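Local coordinates for capsular polysaccharide export system protein KpsC (Thermosulfurimonas dismutans, PDB 6MGD) that transfers Kdo in a beta-(2,7) linkage, probably from a cytidine-monophosphate-activated donor, in building the conserved glycolipid anchor of Gram-negative bacterial capsules, at residues D231-A236 / A253-T258; K154-P159 / P190-V195; P159-S164 / L242-G247; R125-L130 / S285-V290. All blocks are in the same frame, centred on the assembly; numbering follows the deposited sequence.

Overall arrangement
Contacts 1, 2 and 3 belong to the six-stranded parallel sheet of a Rossmann-like domain. Contact 2 pairs strands 155-159 and 193-197, and contact 1, about 11 Å away, centre to centre, packs the turns that lead into strands 238-241 and 257-259; the two touch where Ala236 meets Val157. At the opposite ends of the strands, contact 3 joins the loops that follow 155-159 and 238-241. It shares Pro159 with contact 2, and its Phe246 packs on Ile233 of contact 1. Contact 4 joins two helices, its centre about 26 Å from that of contact 2. In GT-B transferases the donor cleft lies by loops like those of contact 3, probably also here.

Contact 1: residues D231-A236 / A253-T258; sequences DIISYA and AGKPVT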
# COMPACT_ATOMS: atom_id res chain seq x y z
N ASP A 231 13.94 6.65 -9.80
CA ASP A 231 15.32 7.05 -10.03
C ASP A 231 15.66 8.37 -9.33
O ASP A 231 16.57 9.08 -9.77
CB ASP A 231 15.63 7.12 -11.52
CG ASP A 231 15.76 5.75 -12.15
OD1 ASP A 231 14.85 5.36 -12.92
OD2 ASP A 231 16.75 5.05 -11.85
N ILE A 232 14.91 8.71 -8.29
CA ILE A 232 15.43 9.55 -7.21
C ILE A 232 15.85 8.68 -6.03
O ILE A 232 16.67 9.12 -5.21
CB ILE A 232 14.40 10.62 -6.77
CG1 ILE A 232 13.96 11.49 -7.95
CG2 ILE A 232 14.99 11.55 -5.72
CD1 ILE A 232 12.86 12.47 -7.58
N ILE A 233 15.32 7.46 -5.92
CA ILE A 233 15.68 6.55 -4.83
C ILE A 233 17.15 6.18 -4.89
O ILE A 233 17.86 6.18 -3.87
CB ILE A 233 14.78 5.30 -4.87
CG1 ILE A 233 13.31 5.69 -4.89
CG2 ILE A 233 15.09 4.37 -3.69
CD1 ILE A 233 12.35 4.51 -4.92
N SER A 234 17.65 5.86 -6.09
CA SER A 234 19.01 5.36 -6.24
C SER A 234 20.05 6.39 -5.82
O SER A 234 21.15 6.03 -5.39
CB SER A 234 19.25 4.94 -7.70
OG SER A 234 19.06 6.03 -8.58
N TYR A 235 19.72 7.68 -5.93
CA TYR A 235 20.63 8.74 -5.51
C TYR A 235 20.54 9.05 -4.02
O TYR A 235 21.33 9.85 -3.52
CB TYR A 235 20.35 10.02 -6.31
CG TYR A 235 20.55 9.87 -7.80
CD1 TYR A 235 19.82 10.63 -8.70
CD2 TYR A 235 21.48 8.97 -8.31
CE1 TYR A 235 20.00 10.50 -10.07
CE2 TYR A 235 21.67 8.83 -9.67
CZ TYR A 235 20.93 9.59 -10.54
OH TYR A 235 21.11 9.46 -11.90
N ALA A 236 19.60 8.43 -3.30
CA ALA A 236 19.39 8.72 -1.89
C ALA A 236 20.13 7.72 -1.01
O ALA A 236 20.29 6.55 -1.35
CB ALA A 236 17.89 8.69 -1.55
N ALA A 253 14.31 -1.92 -3.35
CA ALA A 253 15.55 -1.42 -3.93
C ALA A 253 16.74 -1.59 -2.99
O ALA A 253 17.88 -1.47 -3.43
CB ALA A 253 15.40 0.05 -4.32
N GLY A 254 16.49 -1.86 -1.70
CA GLY A 254 17.55 -2.08 -0.74
C GLY A 254 17.99 -0.85 0.02
O GLY A 254 18.92 -0.95 0.84
N LYS A 255 17.36 0.30 -0.20
CA LYS A 255 17.77 1.51 0.50
C LYS A 255 17.14 1.56 1.89
O LYS A 255 15.98 1.19 2.07
CB LYS A 255 17.35 2.75 -0.30
CG LYS A 255 18.19 2.99 -1.55
CD LYS A 255 19.63 3.31 -1.18
CE LYS A 255 20.49 3.51 -2.41
NZ LYS A 255 21.91 3.78 -2.04
N PRO A 256 17.90 2.00 2.90
CA PRO A 256 17.33 2.12 4.25
C PRO A 256 16.20 3.14 4.27
O PRO A 256 16.28 4.19 3.63
CB PRO A 256 18.53 2.58 5.10
CG PRO A 256 19.74 2.21 4.30
CD PRO A 256 19.33 2.34 2.86
N VAL A 257 15.15 2.82 5.01
CA VAL A 257 13.94 3.64 5.04
C VAL A 257 13.50 3.84 6.48
O VAL A 257 13.42 2.88 7.25
CB VAL A 257 12.81 3.01 4.21
CG1 VAL A 257 12.80 1.52 4.39
CG2 VAL A 257 11.46 3.61 4.59
N THR A 258 13.22 5.09 6.84
CA THR A 258 12.70 5.47 8.14
C THR A 258 11.22 5.81 8.00
O THR A 258 10.85 6.58 7.11
CB THR A 258 13.48 6.65 8.72
OG1 THR A 258 14.84 6.27 8.95
CG2 THR A 258 12.85 7.13 10.03
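Lys255 packs against Ile233 and Ala236 in a modest, partly buried contact between two connections, each leading from a helix into a strand of the parallel sheet. Its chain does most of the touching. The bend at chi2 (-65°) turns the aliphatic part along the turn formed by residues 233 to 236, and Lys255 CG comes to 4.0 Å from Ile233 CG2, the two side chains sliding past each other in opposite directions. With CG1 beside the backbone N (chi1 -53°), Ile233 leaves CG2 anti to that N and facing the lysine. Ile233 CG2 also lies 4.4 Å from Ala253 CB. Ile233 CG1 packs on Phe246, and the side chain also touches Glu249, both of helix 246-253. Further out, the Lys255 CD and CE methylenes lie over the Ala236 carbonyl, CE at 3.2 Å from Ala236 O. That turn is type I, closed by a bond from Ala236 N to Ile233 O of 2.9 Å. With an alanine in place of Lys255 the methylenes that cover Ile233 CG2 and the Ala236 carbonyl would be gone, which is likely to open a gap along the turn. In the other segment, Gly254, with positive phi, closes helix 246-253 in a Schellman motif. Past it, Pro256 and Thr258 share backbone bonds with Val239, so both turns deliver their strands side by side. The contact thus packs together the helix-to-strand connections of two successive beta-alpha-beta crossovers, the second being 238-241, 246-253, 257-259, as in Rossmann-like GT-B domains.

Contact 2: residues K154-P159 / P190-V195; sequences KIIVVP and PNAYIV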
# COMPACT_ATOMS: atom_id res chain seq x y z
N LYS A 154 24.50 13.63 4.38
CA LYS A 154 23.70 12.45 4.07
C LYS A 154 22.47 12.86 3.25
O LYS A 154 21.76 13.81 3.61
CB LYS A 154 23.27 11.74 5.35
CG LYS A 154 22.48 10.46 5.11
CD LYS A 154 22.53 9.54 6.32
CE LYS A 154 21.79 10.12 7.51
NZ LYS A 154 21.78 9.18 8.66
N ILE A 155 22.24 12.16 2.15
CA ILE A 155 21.12 12.45 1.26
C ILE A 155 19.87 11.76 1.79
O ILE A 155 19.82 10.53 1.87
CB ILE A 155 21.43 12.01 -0.18
CG1 ILE A 155 22.73 12.65 -0.68
CG2 ILE A 155 20.29 12.38 -1.11
CD1 ILE A 155 22.67 14.15 -0.79
N ILE A 156 18.86 12.55 2.14
CA ILE A 156 17.57 12.05 2.59
C ILE A 156 16.50 12.51 1.60
O ILE A 156 16.49 13.67 1.19
CB ILE A 156 17.24 12.53 4.03
CG1 ILE A 156 18.18 11.87 5.04
CG2 ILE A 156 15.79 12.21 4.38
CD1 ILE A 156 17.81 12.17 6.50
N VAL A 157 15.62 11.59 1.21
CA VAL A 157 14.51 11.87 0.30
C VAL A 157 13.21 11.67 1.05
O VAL A 157 13.06 10.72 1.83
CB VAL A 157 14.56 10.99 -0.97
CG1 VAL A 157 14.40 9.52 -0.62
CG2 VAL A 157 13.50 11.42 -1.98
N VAL A 158 12.26 12.57 0.83
CA VAL A 158 10.95 12.52 1.47
C VAL A 158 9.87 12.63 0.40
O VAL A 158 9.71 13.69 -0.21
CB VAL A 158 10.79 13.62 2.53
CG1 VAL A 158 9.36 13.67 3.04
CG2 VAL A 158 11.76 13.41 3.68
N PRO A 159 9.12 11.56 0.12
CA PRO A 159 8.02 11.64 -0.86
C PRO A 159 6.77 12.19 -0.20
O PRO A 159 6.27 11.63 0.78
CB PRO A 159 7.84 10.18 -1.30
CG PRO A 159 8.27 9.38 -0.11
CD PRO A 159 9.35 10.18 0.59
N PRO A 190 19.58 16.97 11.59
CA PRO A 190 19.84 18.42 11.46
C PRO A 190 20.75 18.79 10.30
O PRO A 190 20.60 19.87 9.74
CB PRO A 190 20.47 18.78 12.81
CG PRO A 190 20.08 17.67 13.74
CD PRO A 190 20.03 16.44 12.89
N ASN A 191 21.71 17.93 9.94
CA ASN A 191 22.72 18.28 8.95
C ASN A 191 22.55 17.58 7.61
O ASN A 191 23.29 17.90 6.67
CB ASN A 191 24.12 17.95 9.50
CG ASN A 191 24.41 18.65 10.81
OD1 ASN A 191 24.48 18.00 11.86
ND2 ASN A 191 24.58 19.96 10.77
N ALA A 192 21.61 16.65 7.49
CA ALA A 192 21.44 15.91 6.25
C ALA A 192 20.88 16.81 5.15
O ALA A 192 20.26 17.84 5.41
CB ALA A 192 20.53 14.71 6.47
N TYR A 193 21.11 16.39 3.91
CA TYR A 193 20.54 17.07 2.75
C TYR A 193 19.17 16.46 2.48
O TYR A 193 19.06 15.31 2.06
CB TYR A 193 21.45 16.94 1.53
CG TYR A 193 21.01 17.78 0.35
CD1 TYR A 193 20.02 17.34 -0.52
CD2 TYR A 193 21.60 19.02 0.10
CE1 TYR A 193 19.62 18.11 -1.59
CE2 TYR A 193 21.20 19.80 -0.98
CZ TYR A 193 20.21 19.34 -1.82
OH TYR A 193 19.81 20.10 -2.89
N ILE A 194 18.12 17.24 2.73
CA ILE A 194 16.75 16.78 2.59
C ILE A 194 16.18 17.34 1.29
O ILE A 194 16.18 18.56 1.08
CB ILE A 194 15.89 17.20 3.79
CG1 ILE A 194 16.50 16.67 5.09
CG2 ILE A 194 14.46 16.70 3.62
CD1 ILE A 194 15.73 17.05 6.33
N VAL A 195 15.71 16.46 0.42
CA VAL A 195 15.05 16.83 -0.82
C VAL A 195 13.61 16.32 -0.75
O VAL A 195 13.39 15.12 -0.53
CB VAL A 195 15.78 16.28 -2.06
CG1 VAL A 195 16.23 14.85 -1.83
CG2 VAL A 195 14.89 16.37 -3.28
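Bent back at chi2 (-64°), the Ile155 side chain carries its CD1 methyl over to Tyr193, 3.8 Å from Tyr193 CB, and the two side chains lie side by side, pointing the same way. Ile156 does the reverse: its chain is stretched out, and its CD1 reaches Ala192 CB at 3.7 Å. Val195 holds CG1 between its own backbone N and carbonyl carbon (chi1 42°), which lays that methyl on Ile156 O at 3.3 Å. These side chains decorate a pair of parallel strands joined by four backbone hydrogen bonds. Tyr193 N gives to Lys154 O at 2.7 Å, and Ile156 N to Tyr193 O at 2.8 Å, the latter almost straight at 174°. Farther along, Val195 N meets Ile156 O at 3.0 Å and Val158 N meets Val195 O at 3.1 Å. The bonds use Lys154, Ile156 and Val158 on one side and Tyr193 and Val195 on the other, the two-residue step of parallel pairing. One face of the pair carries Ile155, Val157, Tyr193 and Val195; the other carries Ile156 and Ile194. Helix 178-188 covers the second face, with Val185 and Arg186 against Ile194, while Leu181 and Leu182 rest on Val158. On the first face Tyr193 extends its hydroxyl to a hydrogen bond with Glu222 of the edge strand. Strand 155-159 is flanked on its far side by strand 238-241. Strand, covering helix and neighbouring parallel strand make a beta-alpha-beta crossover, here formed by the second and third strands of the Rossmann-like sheet expected of a GT-B domain.

Contact 3: residues P159-S164 / L242-G247; sequences PGQVES and LTSLFG
Gln161 and Pro159 tie together two loops at the carboxyl ends of adjacent parallel strands, 155-159 and 238-241, the edge at which Rossmann-like domains of GT-B enzymes usually form their donor cleft. The carboxamide of Gln161 is the polar clasp. Stretched out beyond CG, the chain sets OE1 beside the backbone of the second loop, where Thr243 N donates to it at 2.9 Å in the carbonyl plane. The other half of the amide, NE2, gives a bond of 3.1 Å to Thr243 OG1, which lies in the amide plane. One residue is therefore gripped through both backbone and side chain, and the pair of bonds fixes the rotation of the amide. Replacing Gln161 with a leucine would probably leave the N-H of Thr243, a buried residue, without this acceptor, and Thr243 OG1 without its NE2 donor. Thr243 OG1 is in turn bonded to Ser167 OG, and Gln161 N to Asn178 OD1, so neighbouring segments position both partners. Next along, Ser244 packs its CB on Gln161 OE1 and turns OG to accept from Phe246 N at 3.2 Å, a capping bond at the start of helix 246-253. The Phe246 ring faces Pro159: Pro159 CB lies over one ring face, 4.2 Å from the centroid, in a CH-pi contact, while Pro159 CG reaches Phe246 CD1 at 3.5 Å.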
# COMPACT_ATOMS: atom_id res chain seq x y z
N PRO A 159 9.12 11.56 0.12
CA PRO A 159 8.02 11.64 -0.86
C PRO A 159 6.77 12.19 -0.20
O PRO A 159 6.27 11.63 0.78
CB PRO A 159 7.84 10.18 -1.30
CG PRO A 159 8.27 9.38 -0.11
CD PRO A 159 9.35 10.18 0.59
N GLY A 160 6.26 13.29 -0.74
CA GLY A 160 5.02 13.84 -0.24
C GLY A 160 3.83 12.98 -0.61
O GLY A 160 3.84 12.26 -1.61
N GLN A 161 2.78 13.07 0.20
CA GLN A 161 1.55 12.34 -0.02
C GLN A 161 0.38 13.31 -0.13
O GLN A 161 0.48 14.48 0.25
CB GLN A 161 1.27 11.34 1.11
CG GLN A 161 2.32 10.26 1.30
CD GLN A 161 1.97 9.31 2.43
OE1 GLN A 161 2.83 8.91 3.21
NE2 GLN A 161 0.70 8.94 2.51
N VAL A 162 -0.73 12.81 -0.66
CA VAL A 162 -1.99 13.54 -0.59
C VAL A 162 -2.52 13.40 0.83
O VAL A 162 -2.77 12.29 1.30
CB VAL A 162 -3.00 13.01 -1.62
CG1 VAL A 162 -4.09 14.04 -1.87
CG2 VAL A 162 -2.28 12.64 -2.91
N GLU A 163 -2.67 14.54 1.52
CA GLU A 163 -2.95 14.50 2.95
C GLU A 163 -4.33 13.93 3.27
O GLU A 163 -4.53 13.46 4.40
CB GLU A 163 -2.81 15.91 3.54
CG GLU A 163 -1.37 16.41 3.53
CD GLU A 163 -1.25 17.85 3.99
OE1 GLU A 163 -2.29 18.54 4.08
OE2 GLU A 163 -0.11 18.29 4.25
N SER A 164 -5.26 13.95 2.33
CA SER A 164 -6.59 13.39 2.55
C SER A 164 -6.64 11.88 2.36
O SER A 164 -7.73 11.31 2.39
CB SER A 164 -7.60 14.07 1.63
OG SER A 164 -7.26 13.86 0.27
N LEU A 242 6.07 8.85 5.54
CA LEU A 242 5.01 8.74 6.54
C LEU A 242 4.34 7.38 6.41
O LEU A 242 4.66 6.45 7.16
CB LEU A 242 4.00 9.89 6.39
CG LEU A 242 3.02 10.14 7.54
CD1 LEU A 242 3.75 10.35 8.85
CD2 LEU A 242 2.12 11.33 7.23
N THR A 243 3.41 7.24 5.46
CA THR A 243 2.79 5.96 5.16
C THR A 243 2.86 5.62 3.67
O THR A 243 2.06 4.81 3.19
CB THR A 243 1.33 5.91 5.62
OG1 THR A 243 0.56 6.85 4.86
CG2 THR A 243 1.22 6.23 7.10
N SER A 244 3.79 6.23 2.93
CA SER A 244 3.78 6.10 1.48
C SER A 244 4.20 4.70 1.04
O SER A 244 5.13 4.11 1.59
CB SER A 244 4.72 7.14 0.86
OG SER A 244 4.59 7.15 -0.55
N LEU A 245 3.49 4.18 0.03
CA LEU A 245 3.92 2.96 -0.64
C LEU A 245 5.30 3.12 -1.25
O LEU A 245 6.00 2.12 -1.47
CB LEU A 245 2.90 2.58 -1.72
CG LEU A 245 3.08 1.27 -2.48
CD1 LEU A 245 3.00 0.09 -1.53
CD2 LEU A 245 2.02 1.15 -3.58
N PHE A 246 5.71 4.36 -1.53
CA PHE A 246 7.06 4.66 -1.98
C PHE A 246 8.12 3.99 -1.10
O PHE A 246 9.16 3.55 -1.60
CB PHE A 246 7.25 6.18 -2.00
CG PHE A 246 8.38 6.66 -2.84
CD1 PHE A 246 9.62 6.93 -2.28
CD2 PHE A 246 8.21 6.87 -4.20
CE1 PHE A 246 10.66 7.39 -3.05
CE2 PHE A 246 9.25 7.33 -4.98
CZ PHE A 246 10.48 7.59 -4.41
N GLY A 247 7.86 3.91 0.21
CA GLY A 247 8.81 3.30 1.11
C GLY A 247 8.93 1.80 0.96
O GLY A 247 9.99 1.23 1.21

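Contact 4: residues R125-L130 / S285-V290; sequences RVIELL and SLQELV
Ile127 reaches across to Leu286 and Val290 in an apolar helix-helix packing, the two short segments running at 90° to each other, their axes approaching to 10.5 Å. Two carbons of its longer branch, CG1 and CD1, make the contacts. Ile127 CG1 lies 3.7 Å from Val290 CG2, and CD1, at the end of a stretched chain, comes to 3.7 Å from Leu286 CG. Those partners stand one turn apart on helix 286-296, so the end of Ile127 fits between them, and Val126 adds a looser touch of CG1 on Val290 CG1 at 4.3 Å. In a second shell, Val126 also rests on Glu312 and Ile315 of helix 311-322, while Leu286 and Leu289 turn to Leu251 of helix 246-253. The contact thus joins helix 117-132 to helix 286-296, with helices 311-322 and 246-253 packed against the same cluster. Outside that, charge and capping set the start of helix 286-296. Arg113 forms a salt bridge with Glu288 OE1. Ser285 and Glu288 make a capping box: Glu288 N gives a weak bond to Ser285 OG, and Ser285 N donates back to Glu288 OE2 at 2.9 Å, from above the carboxylate plane.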
# COMPACT_ATOMS: atom_id res chain seq x y z
N ARG A 125 12.98 -13.97 -6.57
CA ARG A 125 12.89 -13.69 -8.00
C ARG A 125 12.12 -12.39 -8.25
O ARG A 125 12.48 -11.62 -9.14
CB ARG A 125 12.23 -14.86 -8.73
CG ARG A 125 12.97 -16.19 -8.57
CD ARG A 125 13.95 -16.45 -9.71
NE ARG A 125 14.99 -15.43 -9.78
CZ ARG A 125 16.13 -15.47 -9.10
NH1 ARG A 125 17.03 -14.50 -9.23
NH2 ARG A 125 16.38 -16.48 -8.28
N VAL A 126 11.05 -12.15 -7.49
CA VAL A 126 10.26 -10.94 -7.68
C VAL A 126 11.06 -9.71 -7.29
O VAL A 126 10.97 -8.66 -7.93
CB VAL A 126 8.94 -11.04 -6.89
CG1 VAL A 126 8.19 -9.71 -6.92
CG2 VAL A 126 8.07 -12.15 -7.45
N ILE A 127 11.87 -9.82 -6.22
CA ILE A 127 12.72 -8.70 -5.82
C ILE A 127 13.72 -8.37 -6.92
O ILE A 127 13.89 -7.21 -7.30
CB ILE A 127 13.42 -9.02 -4.48
CG1 ILE A 127 12.41 -9.04 -3.34
CG2 ILE A 127 14.53 -8.02 -4.21
CD1 ILE A 127 12.97 -9.53 -2.02
N GLU A 128 14.39 -9.40 -7.45
CA GLU A 128 15.34 -9.18 -8.53
C GLU A 128 14.65 -8.64 -9.77
O GLU A 128 15.19 -7.76 -10.46
CB GLU A 128 16.08 -10.49 -8.85
CG GLU A 128 17.59 -10.38 -8.76
CD GLU A 128 18.29 -11.66 -9.15
OE1 GLU A 128 18.33 -12.60 -8.33
OE2 GLU A 128 18.79 -11.73 -10.30
N LEU A 129 13.45 -9.13 -10.08
CA LEU A 129 12.71 -8.65 -11.24
C LEU A 129 12.38 -7.17 -11.11
O LEU A 129 12.52 -6.40 -12.07
CB LEU A 129 11.43 -9.46 -11.43
CG LEU A 129 11.45 -10.64 -12.39
CD1 LEU A 129 10.08 -11.30 -12.42
CD2 LEU A 129 11.86 -10.19 -13.79
N LEU A 130 11.93 -6.74 -9.92
CA LEU A 130 11.52 -5.35 -9.73
C LEU A 130 12.71 -4.41 -9.80
O LEU A 130 12.63 -3.34 -10.41
CB LEU A 130 10.79 -5.20 -8.40
CG LEU A 130 9.41 -5.86 -8.26
CD1 LEU A 130 8.84 -5.64 -6.87
CD2 LEU A 130 8.46 -5.35 -9.33
N SER A 285 12.30 -10.79 7.29
CA SER A 285 13.24 -10.53 6.22
C SER A 285 12.50 -9.96 5.01
O SER A 285 11.28 -10.04 4.91
CB SER A 285 14.00 -11.81 5.83
OG SER A 285 13.17 -12.68 5.08
N LEU A 286 13.27 -9.37 4.09
CA LEU A 286 12.65 -8.77 2.91
C LEU A 286 11.89 -9.79 2.09
O LEU A 286 10.86 -9.46 1.48
CB LEU A 286 13.72 -8.08 2.06
CG LEU A 286 13.21 -7.26 0.87
CD1 LEU A 286 12.31 -6.13 1.35
CD2 LEU A 286 14.36 -6.72 0.04
N GLN A 287 12.36 -11.05 2.07
CA GLN A 287 11.65 -12.09 1.33
C GLN A 287 10.33 -12.45 2.00
O GLN A 287 9.32 -12.67 1.32
CB GLN A 287 12.54 -13.32 1.19
CG GLN A 287 13.80 -13.08 0.38
CD GLN A 287 14.79 -14.22 0.51
OE1 GLN A 287 14.46 -15.29 1.01
NE2 GLN A 287 16.02 -13.98 0.06
N GLU A 288 10.32 -12.52 3.33
CA GLU A 288 9.07 -12.78 4.04
C GLU A 288 8.05 -11.67 3.77
O GLU A 288 6.87 -11.95 3.53
CB GLU A 288 9.33 -12.92 5.54
CG GLU A 288 10.35 -14.00 5.90
CD GLU A 288 10.57 -14.13 7.39
OE1 GLU A 288 9.77 -14.81 8.06
OE2 GLU A 288 11.55 -13.54 7.90
N LEU A 289 8.50 -10.42 3.80
CA LEU A 289 7.62 -9.30 3.50
C LEU A 289 7.07 -9.39 2.09
O LEU A 289 5.86 -9.27 1.86
CB LEU A 289 8.37 -7.98 3.70
CG LEU A 289 7.63 -6.74 4.22
CD1 LEU A 289 8.26 -5.46 3.67
CD2 LEU A 289 6.13 -6.77 3.92
N VAL A 290 7.95 -9.63 1.11
CA VAL A 290 7.53 -9.68 -0.29
C VAL A 290 6.61 -10.87 -0.53
O VAL A 290 5.56 -10.74 -1.18
CB VAL A 290 8.76 -9.71 -1.21
CG1 VAL A 290 8.37 -10.10 -2.63
CG2 VAL A 290 9.45 -8.35 -1.19